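PDB 4OOU: mannan endo-1,4-beta-mannosidase, which hydrolyses beta-1,4-mannosidic linkages at random within mannans, galactomannans and glucomannans, yielding mannobiose to mannotetraose from linear mannan. Local coordinates for residues A[118-123]-A[170-175]; A[313-318]-A[349-354]. One frame throughout, in Å; residues are numbered along the deposited sequence.

In the fold
Both contacts belong to the one beta/alpha (TIM) barrel of this family 5 glycosidase, at opposite ends of its parallel strands. Contact 1 comes first along the chain: it joins the C-terminal end of helix 109-122 to the turn leading into strand 173-177, at the N-terminal side of the barrel. Contact 2 opens after contact 1 has closed and ties the loop following strand 308-313 to the loop preceding helix 353-361, on the C-terminal, substrate-binding side. Their centres are 25 Å apart and their nearest atoms about 15 Å, with no touch. In the shared sheet, contact 1 joins an outer helix to a strand entry away from the substrate sites, whereas contact 2 lies at the substrate-binding rim.

Contact 1 of 2, residues A[118-123]-A[170-175]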
ATOM      1  N   ASP A 118      14.449  11.323  -0.409  1.00 40.82           N
ATOM      2  CA  ASP A 118      14.965  12.695  -0.468  1.00 41.60           C
ATOM      3  C   ASP A 118      14.604  13.337  -1.820  1.00 42.21           C
ATOM      4  O   ASP A 118      14.373  14.547  -1.899  1.00 37.88           O
ATOM      5  CB  ASP A 118      16.513  12.720  -0.287  1.00 42.89           C
ATOM      6  CG  ASP A 118      16.979  12.335   1.127  1.00 42.88           C
ATOM      7  OD1 ASP A 118      16.151  12.087   2.009  1.00 44.29           O
ATOM      8  OD2 ASP A 118      18.196  12.289   1.369  1.00 41.51           O
ATOM      9  N   TYR A 119      14.590  12.529  -2.888  1.00 42.59           N
ATOM     10  CA  TYR A 119      14.408  13.070  -4.224  1.00 42.42           C
ATOM     11  C   TYR A 119      12.948  13.399  -4.368  1.00 42.17           C
ATOM     12  O   TYR A 119      12.578  14.447  -4.899  1.00 44.70           O
ATOM     13  CB  TYR A 119      14.828  12.081  -5.320  1.00 40.42           C
ATOM     14  CG  TYR A 119      14.719  12.704  -6.670  1.00 41.06           C
ATOM     15  CD1 TYR A 119      15.754  13.437  -7.199  1.00 42.53           C
ATOM     16  CD2 TYR A 119      13.546  12.606  -7.409  1.00 45.49           C
ATOM     17  CE1 TYR A 119      15.649  14.030  -8.452  1.00 44.61           C
ATOM     18  CE2 TYR A 119      13.418  13.201  -8.652  1.00 44.17           C
ATOM     19  CZ  TYR A 119      14.473  13.914  -9.177  1.00 45.39           C
ATOM     20  OH  TYR A 119      14.363  14.515 -10.414  1.00 43.65           O
ATOM     21  N   ALA A 120      12.131  12.487  -3.860  1.00 42.15           N
ATOM     22  CA  ALA A 120      10.693  12.576  -3.950  1.00 44.56           C
ATOM     23  C   ALA A 120      10.182  13.817  -3.236  1.00 43.03           C
ATOM     24  O   ALA A 120       9.293  14.521  -3.729  1.00 42.68           O
ATOM     25  CB  ALA A 120      10.076  11.330  -3.310  1.00 47.68           C
ATOM     26  N   ASN A 121      10.719  14.024  -2.040  1.00 40.68           N
ATOM     27  CA  ASN A 121      10.500  15.227  -1.265  1.00 41.34           C
ATOM     28  C   ASN A 121      10.721  16.468  -2.092  1.00 43.20           C
ATOM     29  O   ASN A 121       9.906  17.358  -2.056  1.00 52.40           O
ATOM     30  CB  ASN A 121      11.426  15.254  -0.043  1.00 41.40           C
ATOM     31  CG  ASN A 121      11.127  16.407   0.885  1.00 42.33           C
ATOM     32  OD1 ASN A 121      10.748  16.222   2.048  1.00 41.28           O
ATOM     33  ND2 ASN A 121      11.253  17.605   0.363  1.00 40.96           N
ATOM     34  N   GLY A 122      11.812  16.528  -2.842  1.00 44.20           N
ATOM     35  CA  GLY A 122      12.135  17.719  -3.639  1.00 44.28           C
ATOM     36  C   GLY A 122      11.106  18.030  -4.717  1.00 42.87           C
ATOM     37  O   GLY A 122      10.971  19.171  -5.168  1.00 36.19           O
ATOM     38  N   GLN A 123      10.362  16.994  -5.094  1.00 41.43           N
ATOM     39  CA  GLN A 123       9.326  17.084  -6.111  1.00 39.50           C
ATOM     40  C   GLN A 123       7.925  17.147  -5.515  1.00 38.85           C
ATOM     41  O   GLN A 123       6.925  17.082  -6.241  1.00 33.21           O
ATOM     42  CB  GLN A 123       9.419  15.866  -6.988  1.00 39.73           C
ATOM     43  CG  GLN A 123      10.769  15.654  -7.650  1.00 42.03           C
ATOM     44  CD  GLN A 123      11.149  16.829  -8.550  1.00 43.56           C
ATOM     45  OE1 GLN A 123      12.310  17.213  -8.627  1.00 50.29           O
ATOM     46  NE2 GLN A 123      10.167  17.411  -9.215  1.00 41.98           N
ATOM     47  N   LYS A 170      11.641  11.320   7.529  1.00 44.32           N
ATOM     48  CA  LYS A 170      11.542  11.682   6.119  1.00 43.42           C
ATOM     49  C   LYS A 170      10.087  11.975   5.730  1.00 40.92           C
ATOM     50  O   LYS A 170       9.254  11.067   5.580  1.00 35.53           O
ATOM     51  CB  LYS A 170      12.206  10.589   5.258  1.00 46.12           C
ATOM     52  CG  LYS A 170      13.522  11.046   4.659  1.00 47.99           C
ATOM     53  CD  LYS A 170      14.673  10.117   4.946  1.00 52.16           C
ATOM     54  CE  LYS A 170      15.950  10.709   4.364  1.00 53.95           C
ATOM     55  NZ  LYS A 170      17.176  10.420   5.147  1.00 61.01           N
ATOM     56  N   PRO A 171       9.756  13.265   5.611  1.00 42.51           N
ATOM     57  CA  PRO A 171       8.337  13.622   5.482  1.00 43.36           C
ATOM     58  C   PRO A 171       7.701  13.085   4.207  1.00 43.63           C
ATOM     59  O   PRO A 171       6.487  12.876   4.154  1.00 42.52           O
ATOM     60  CB  PRO A 171       8.372  15.156   5.465  1.00 43.12           C
ATOM     61  CG  PRO A 171       9.639  15.509   6.169  1.00 40.71           C
ATOM     62  CD  PRO A 171      10.606  14.470   5.695  1.00 41.32           C
ATOM     63  N   SER A 172       8.561  12.871   3.215  1.00 42.79           N
ATOM     64  CA  SER A 172       8.229  12.241   1.969  1.00 44.33           C
ATOM     65  C   SER A 172       7.643  10.816   2.113  1.00 42.20           C
ATOM     66  O   SER A 172       6.976  10.328   1.187  1.00 40.30           O
ATOM     67  CB  SER A 172       9.476  12.182   1.107  1.00 45.69           C
ATOM     68  OG  SER A 172       9.097  12.547  -0.198  1.00 56.80           O
ATOM     69  N   LEU A 173       7.915  10.158   3.241  1.00 37.44           N
ATOM     70  CA  LEU A 173       7.420   8.806   3.484  1.00 38.38           C
ATOM     71  C   LEU A 173       6.047   8.887   4.086  1.00 37.92           C
ATOM     72  O   LEU A 173       5.888   9.063   5.293  1.00 37.06           O
ATOM     73  CB  LEU A 173       8.349   8.025   4.411  1.00 39.58           C
ATOM     74  CG  LEU A 173       8.067   6.539   4.711  1.00 40.29           C
ATOM     75  CD1 LEU A 173       7.708   5.757   3.470  1.00 43.74           C
ATOM     76  CD2 LEU A 173       9.282   5.912   5.344  1.00 40.06           C
ATOM     77  N   ALA A 174       5.044   8.770   3.227  1.00 35.43           N
ATOM     78  CA  ALA A 174       3.677   8.878   3.661  1.00 36.16           C
ATOM     79  C   ALA A 174       3.244   7.687   4.517  1.00 34.50           C
ATOM     80  O   ALA A 174       2.658   7.865   5.555  1.00 33.27           O
ATOM     81  CB  ALA A 174       2.768   9.030   2.447  1.00 35.75           C
ATOM     82  N   ALA A 175       3.533   6.474   4.068  1.00 39.22           N
ATOM     83  CA  ALA A 175       3.026   5.252   4.741  1.00 38.70           C
ATOM     84  C   ALA A 175       3.792   3.984   4.375  1.00 38.84           C
ATOM     85  O   ALA A 175       4.422   3.881   3.307  1.00 38.96           O
ATOM     86  CB  ALA A 175       1.571   5.060   4.402  1.00 37.91           C
TER
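Ser-172 meets the last turn of helix 109-122 at Ala-120 and Asn-121, and its hydroxyl does most of the touching. Its OG lies 2.9 Å from the backbone N of Asn-121 and 3.5 Å from CB of Ala-120, whose methyl points toward the opposing turn. The two beta carbons also pack, Ser-172 CB at 3.8 Å from Asn-121 CB, and the backbones come close enough here to set the CA atoms of Asn-121 and Ser-172 5.0 Å apart. The first torsion of Ser-172 is far from a staggered value (chi1 -137°). The clear partner of OG lies beyond the two segments: this buried hydroxyl is satisfied chiefly by Val-125 O, with Leu-117 O a weaker partner that must share or compete for its single proton.

At the more open edge, Asp-118 and Lys-170 form a long salt bridge, OD1 to NZ 3.7 Å. OD1 is modelled too close to the lysine chain, so the pairing is uncertain. The ammonium is also held by Ser-114 OG and by NE2 of His-384, which evidently belongs to a C-terminal His tag and is not a native partner.

Backbone bonds shape both sides. Leu-173 N donates to Lys-170 O at 2.8 Å, closing a type I turn that presents Ser-172, while Gln-123 N bonds Ala-120 O at 3.0 Å. Beyond the turn, Ser-172 and Ala-174 pair by backbone bonds with Leu-127 of strand 126-133. The arrangement is that of a TIM barrel's N-terminal face: the end of one barrel helix rests on the turn feeding the strand beside its own following strand.

Contact 2 of 2, residues A[313-318]-A[349-354]; sequences FASVCS and CSDTYS
Ala-314 begins the contact with its methyl between two acceptors, CB standing 3.4 Å from Asp-351 OD2 and 3.7 Å from Cys-349 O. Ser-315 follows with two donors. Its backbone N-H bonds OD2 of Asp-351 on the syn lone pair at 2.8 Å (N-H...O 146°), and its OG donates more weakly to OD1 of the same carboxylate. Val-316 adds a third, weak bond, N to Asp-351 OD1 at 3.3 Å, while its CG1 branch packs 3.6 Å from Ser-350 O. These grips depend on the carboxylate reaching across from a beta carbon that does not itself face the loop: CG stands opposite the carbonyl carbon (chi1 -74°), which swings both oxygens over the turn. With alanine in place of Asp-351, the amides of Ser-315 and Val-316 and the Ser-315 hydroxyl would probably lose their common acceptor, leaving the 314-317 turn less firmly fixed.

Cys-317 closes that type I turn, its N bonding Ala-314 O at 2.9 Å, and ends in the disulfide to Cys-349, SG to SG 2.0 Å. The S-S torsion of -86° is near the relaxed right angle, a left-handed sense, so the bridge itself looks unstrained.

On the other side, Ser-350 OG hydrogen-bonds to Asp-351 O and to Gln-342 N, and Asp-351 pairs by backbone with Trp-341. Cys-349 lies beside Tyr-282 and Ser-350 beside Trp-341, both substrate-binding, within a region inferred to stabilise the transition state. The disulfide from within that region, and the Asp-351 carboxylate just after it, probably ionised given its several donors, probably hold it against the loop that follows Glu-312, the nucleophile by similarity.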
ATOM      1  N   PHE A 313      -5.962   0.927  -9.550  1.00 36.26           N
ATOM      2  CA  PHE A 313      -7.028   0.782 -10.522  1.00 37.69           C
ATOM      3  C   PHE A 313      -6.479   1.070 -11.924  1.00 37.47           C
ATOM      4  O   PHE A 313      -5.400   1.617 -12.051  1.00 37.17           O
ATOM      5  CB  PHE A 313      -8.186   1.721 -10.169  1.00 39.56           C
ATOM      6  CG  PHE A 313      -7.938   3.160 -10.524  1.00 39.80           C
ATOM      7  CD1 PHE A 313      -7.289   4.005  -9.640  1.00 40.29           C
ATOM      8  CD2 PHE A 313      -8.371   3.670 -11.745  1.00 42.49           C
ATOM      9  CE1 PHE A 313      -7.066   5.326  -9.961  1.00 41.26           C
ATOM     10  CE2 PHE A 313      -8.163   4.991 -12.069  1.00 42.91           C
ATOM     11  CZ  PHE A 313      -7.499   5.815 -11.174  1.00 44.94           C
ATOM     12  N   ALA A 314      -7.212   0.739 -12.972  1.00 40.65           N
ATOM     13  CA  ALA A 314      -6.751   1.100 -14.307  1.00 43.64           C
ATOM     14  C   ALA A 314      -7.872   1.348 -15.315  1.00 46.15           C
ATOM     15  O   ALA A 314      -8.811   0.557 -15.376  1.00 41.12           O
ATOM     16  CB  ALA A 314      -5.826   0.018 -14.827  1.00 44.61           C
ATOM     17  N   SER A 315      -7.739   2.434 -16.109  1.00 50.25           N
ATOM     18  CA  SER A 315      -8.709   2.831 -17.185  1.00 50.08           C
ATOM     19  C   SER A 315      -9.112   1.658 -18.014  1.00 44.55           C
ATOM     20  O   SER A 315     -10.257   1.505 -18.391  1.00 41.56           O
ATOM     21  CB  SER A 315      -8.100   3.800 -18.209  1.00 50.96           C
ATOM     22  OG  SER A 315      -7.197   4.705 -17.627  1.00 57.41           O
ATOM     23  N   VAL A 316      -8.108   0.852 -18.288  1.00 40.92           N
ATOM     24  CA  VAL A 316      -8.150  -0.171 -19.268  1.00 40.86           C
ATOM     25  C   VAL A 316      -8.773  -1.483 -18.694  1.00 42.54           C
ATOM     26  O   VAL A 316      -9.074  -2.423 -19.448  1.00 39.78           O
ATOM     27  CB  VAL A 316      -6.713  -0.289 -19.837  1.00 43.94           C
ATOM     28  CG1 VAL A 316      -5.835  -1.117 -18.909  1.00 44.77           C
ATOM     29  CG2 VAL A 316      -6.721  -0.813 -21.271  1.00 49.24           C
ATOM     30  N   CYS A 317      -8.969  -1.530 -17.368  1.00 39.08           N
ATOM     31  CA  CYS A 317      -9.899  -2.459 -16.732  1.00 36.88           C
ATOM     32  C   CYS A 317     -10.872  -1.694 -15.864  1.00 38.32           C
ATOM     33  O   CYS A 317     -10.813  -1.705 -14.631  1.00 45.83           O
ATOM     34  CB  CYS A 317      -9.147  -3.520 -15.957  1.00 38.28           C
ATOM     35  SG  CYS A 317      -8.084  -4.365 -17.125  1.00 41.53           S
ATOM     36  N   SER A 318     -11.773  -1.004 -16.541  1.00 37.29           N
ATOM     37  CA  SER A 318     -12.769  -0.211 -15.903  1.00 37.28           C
ATOM     38  C   SER A 318     -14.030  -0.414 -16.698  1.00 40.47           C
ATOM     39  O   SER A 318     -14.135  -1.395 -17.451  1.00 41.90           O
ATOM     40  CB  SER A 318     -12.317   1.249 -15.955  1.00 42.51           C
ATOM     41  OG  SER A 318     -12.087   1.710 -17.280  1.00 41.59           O
ATOM     42  N   CYS A 349      -3.851  -5.492 -17.030  1.00 48.96           N
ATOM     43  CA  CYS A 349      -4.606  -4.355 -16.516  1.00 44.43           C
ATOM     44  C   CYS A 349      -3.657  -3.269 -16.041  1.00 42.62           C
ATOM     45  O   CYS A 349      -3.650  -2.921 -14.872  1.00 43.37           O
ATOM     46  CB  CYS A 349      -5.598  -4.793 -15.414  1.00 42.53           C
ATOM     47  SG  CYS A 349      -7.059  -5.700 -16.050  1.00 39.51           S
ATOM     48  N   SER A 350      -2.828  -2.778 -16.961  1.00 41.54           N
ATOM     49  CA  SER A 350      -1.962  -1.626 -16.703  1.00 42.20           C
ATOM     50  C   SER A 350      -2.191  -0.551 -17.722  1.00 40.91           C
ATOM     51  O   SER A 350      -2.200  -0.794 -18.931  1.00 42.30           O
ATOM     52  CB  SER A 350      -0.470  -1.976 -16.739  1.00 44.56           C
ATOM     53  OG  SER A 350       0.332  -0.795 -16.647  1.00 44.27           O
ATOM     54  N   ASP A 351      -2.346   0.661 -17.226  1.00 41.69           N
ATOM     55  CA  ASP A 351      -2.441   1.807 -18.098  1.00 41.53           C
ATOM     56  C   ASP A 351      -1.084   2.185 -18.651  1.00 40.81           C
ATOM     57  O   ASP A 351      -0.014   1.700 -18.236  1.00 42.16           O
ATOM     58  CB  ASP A 351      -3.065   3.007 -17.365  1.00 42.30           C
ATOM     59  CG  ASP A 351      -4.561   2.853 -17.155  1.00 40.64           C
ATOM     60  OD1 ASP A 351      -5.284   2.492 -18.132  1.00 42.12           O
ATOM     61  OD2 ASP A 351      -5.013   3.125 -16.026  1.00 35.19           O
ATOM     62  N   THR A 352      -1.182   3.046 -19.637  1.00 41.15           N
ATOM     63  CA  THR A 352      -0.073   3.723 -20.268  1.00 40.69           C
ATOM     64  C   THR A 352       0.525   4.722 -19.290  1.00 40.12           C
ATOM     65  O   THR A 352      -0.245   5.428 -18.666  1.00 42.61           O
ATOM     66  CB  THR A 352      -0.715   4.434 -21.455  1.00 38.85           C
ATOM     67  OG1 THR A 352      -0.674   3.538 -22.559  1.00 44.75           O
ATOM     68  CG2 THR A 352      -0.056   5.638 -21.825  1.00 42.00           C
ATOM     69  N   TYR A 353       1.845   4.842 -19.149  1.00 38.79           N
ATOM     70  CA  TYR A 353       2.360   5.955 -18.291  1.00 42.80           C
ATOM     71  C   TYR A 353       1.797   7.316 -18.722  1.00 41.13           C
ATOM     72  O   TYR A 353       1.645   8.244 -17.933  1.00 45.59           O
ATOM     73  CB  TYR A 353       3.901   6.014 -18.226  1.00 46.03           C
ATOM     74  CG  TYR A 353       4.609   6.574 -19.455  1.00 47.62           C
ATOM     75  CD1 TYR A 353       4.570   7.942 -19.762  1.00 46.41           C
ATOM     76  CD2 TYR A 353       5.356   5.750 -20.270  1.00 50.40           C
ATOM     77  CE1 TYR A 353       5.220   8.456 -20.881  1.00 46.56           C
ATOM     78  CE2 TYR A 353       6.002   6.248 -21.404  1.00 53.49           C
ATOM     79  CZ  TYR A 353       5.941   7.596 -21.713  1.00 49.45           C
ATOM     80  OH  TYR A 353       6.622   8.052 -22.839  1.00 42.22           O
ATOM     81  N   SER A 354       1.521   7.439 -20.003  1.00 39.48           N
ATOM     82  CA  SER A 354       0.995   8.672 -20.560  1.00 38.38           C
ATOM     83  C   SER A 354      -0.401   9.088 -20.091  1.00 35.72           C
ATOM     84  O   SER A 354      -0.637  10.228 -19.697  1.00 32.62           O
ATOM     85  CB  SER A 354       1.023   8.602 -22.093  1.00 38.57           C
ATOM     86  OG  SER A 354       2.090   9.374 -22.552  1.00 37.84           O
TER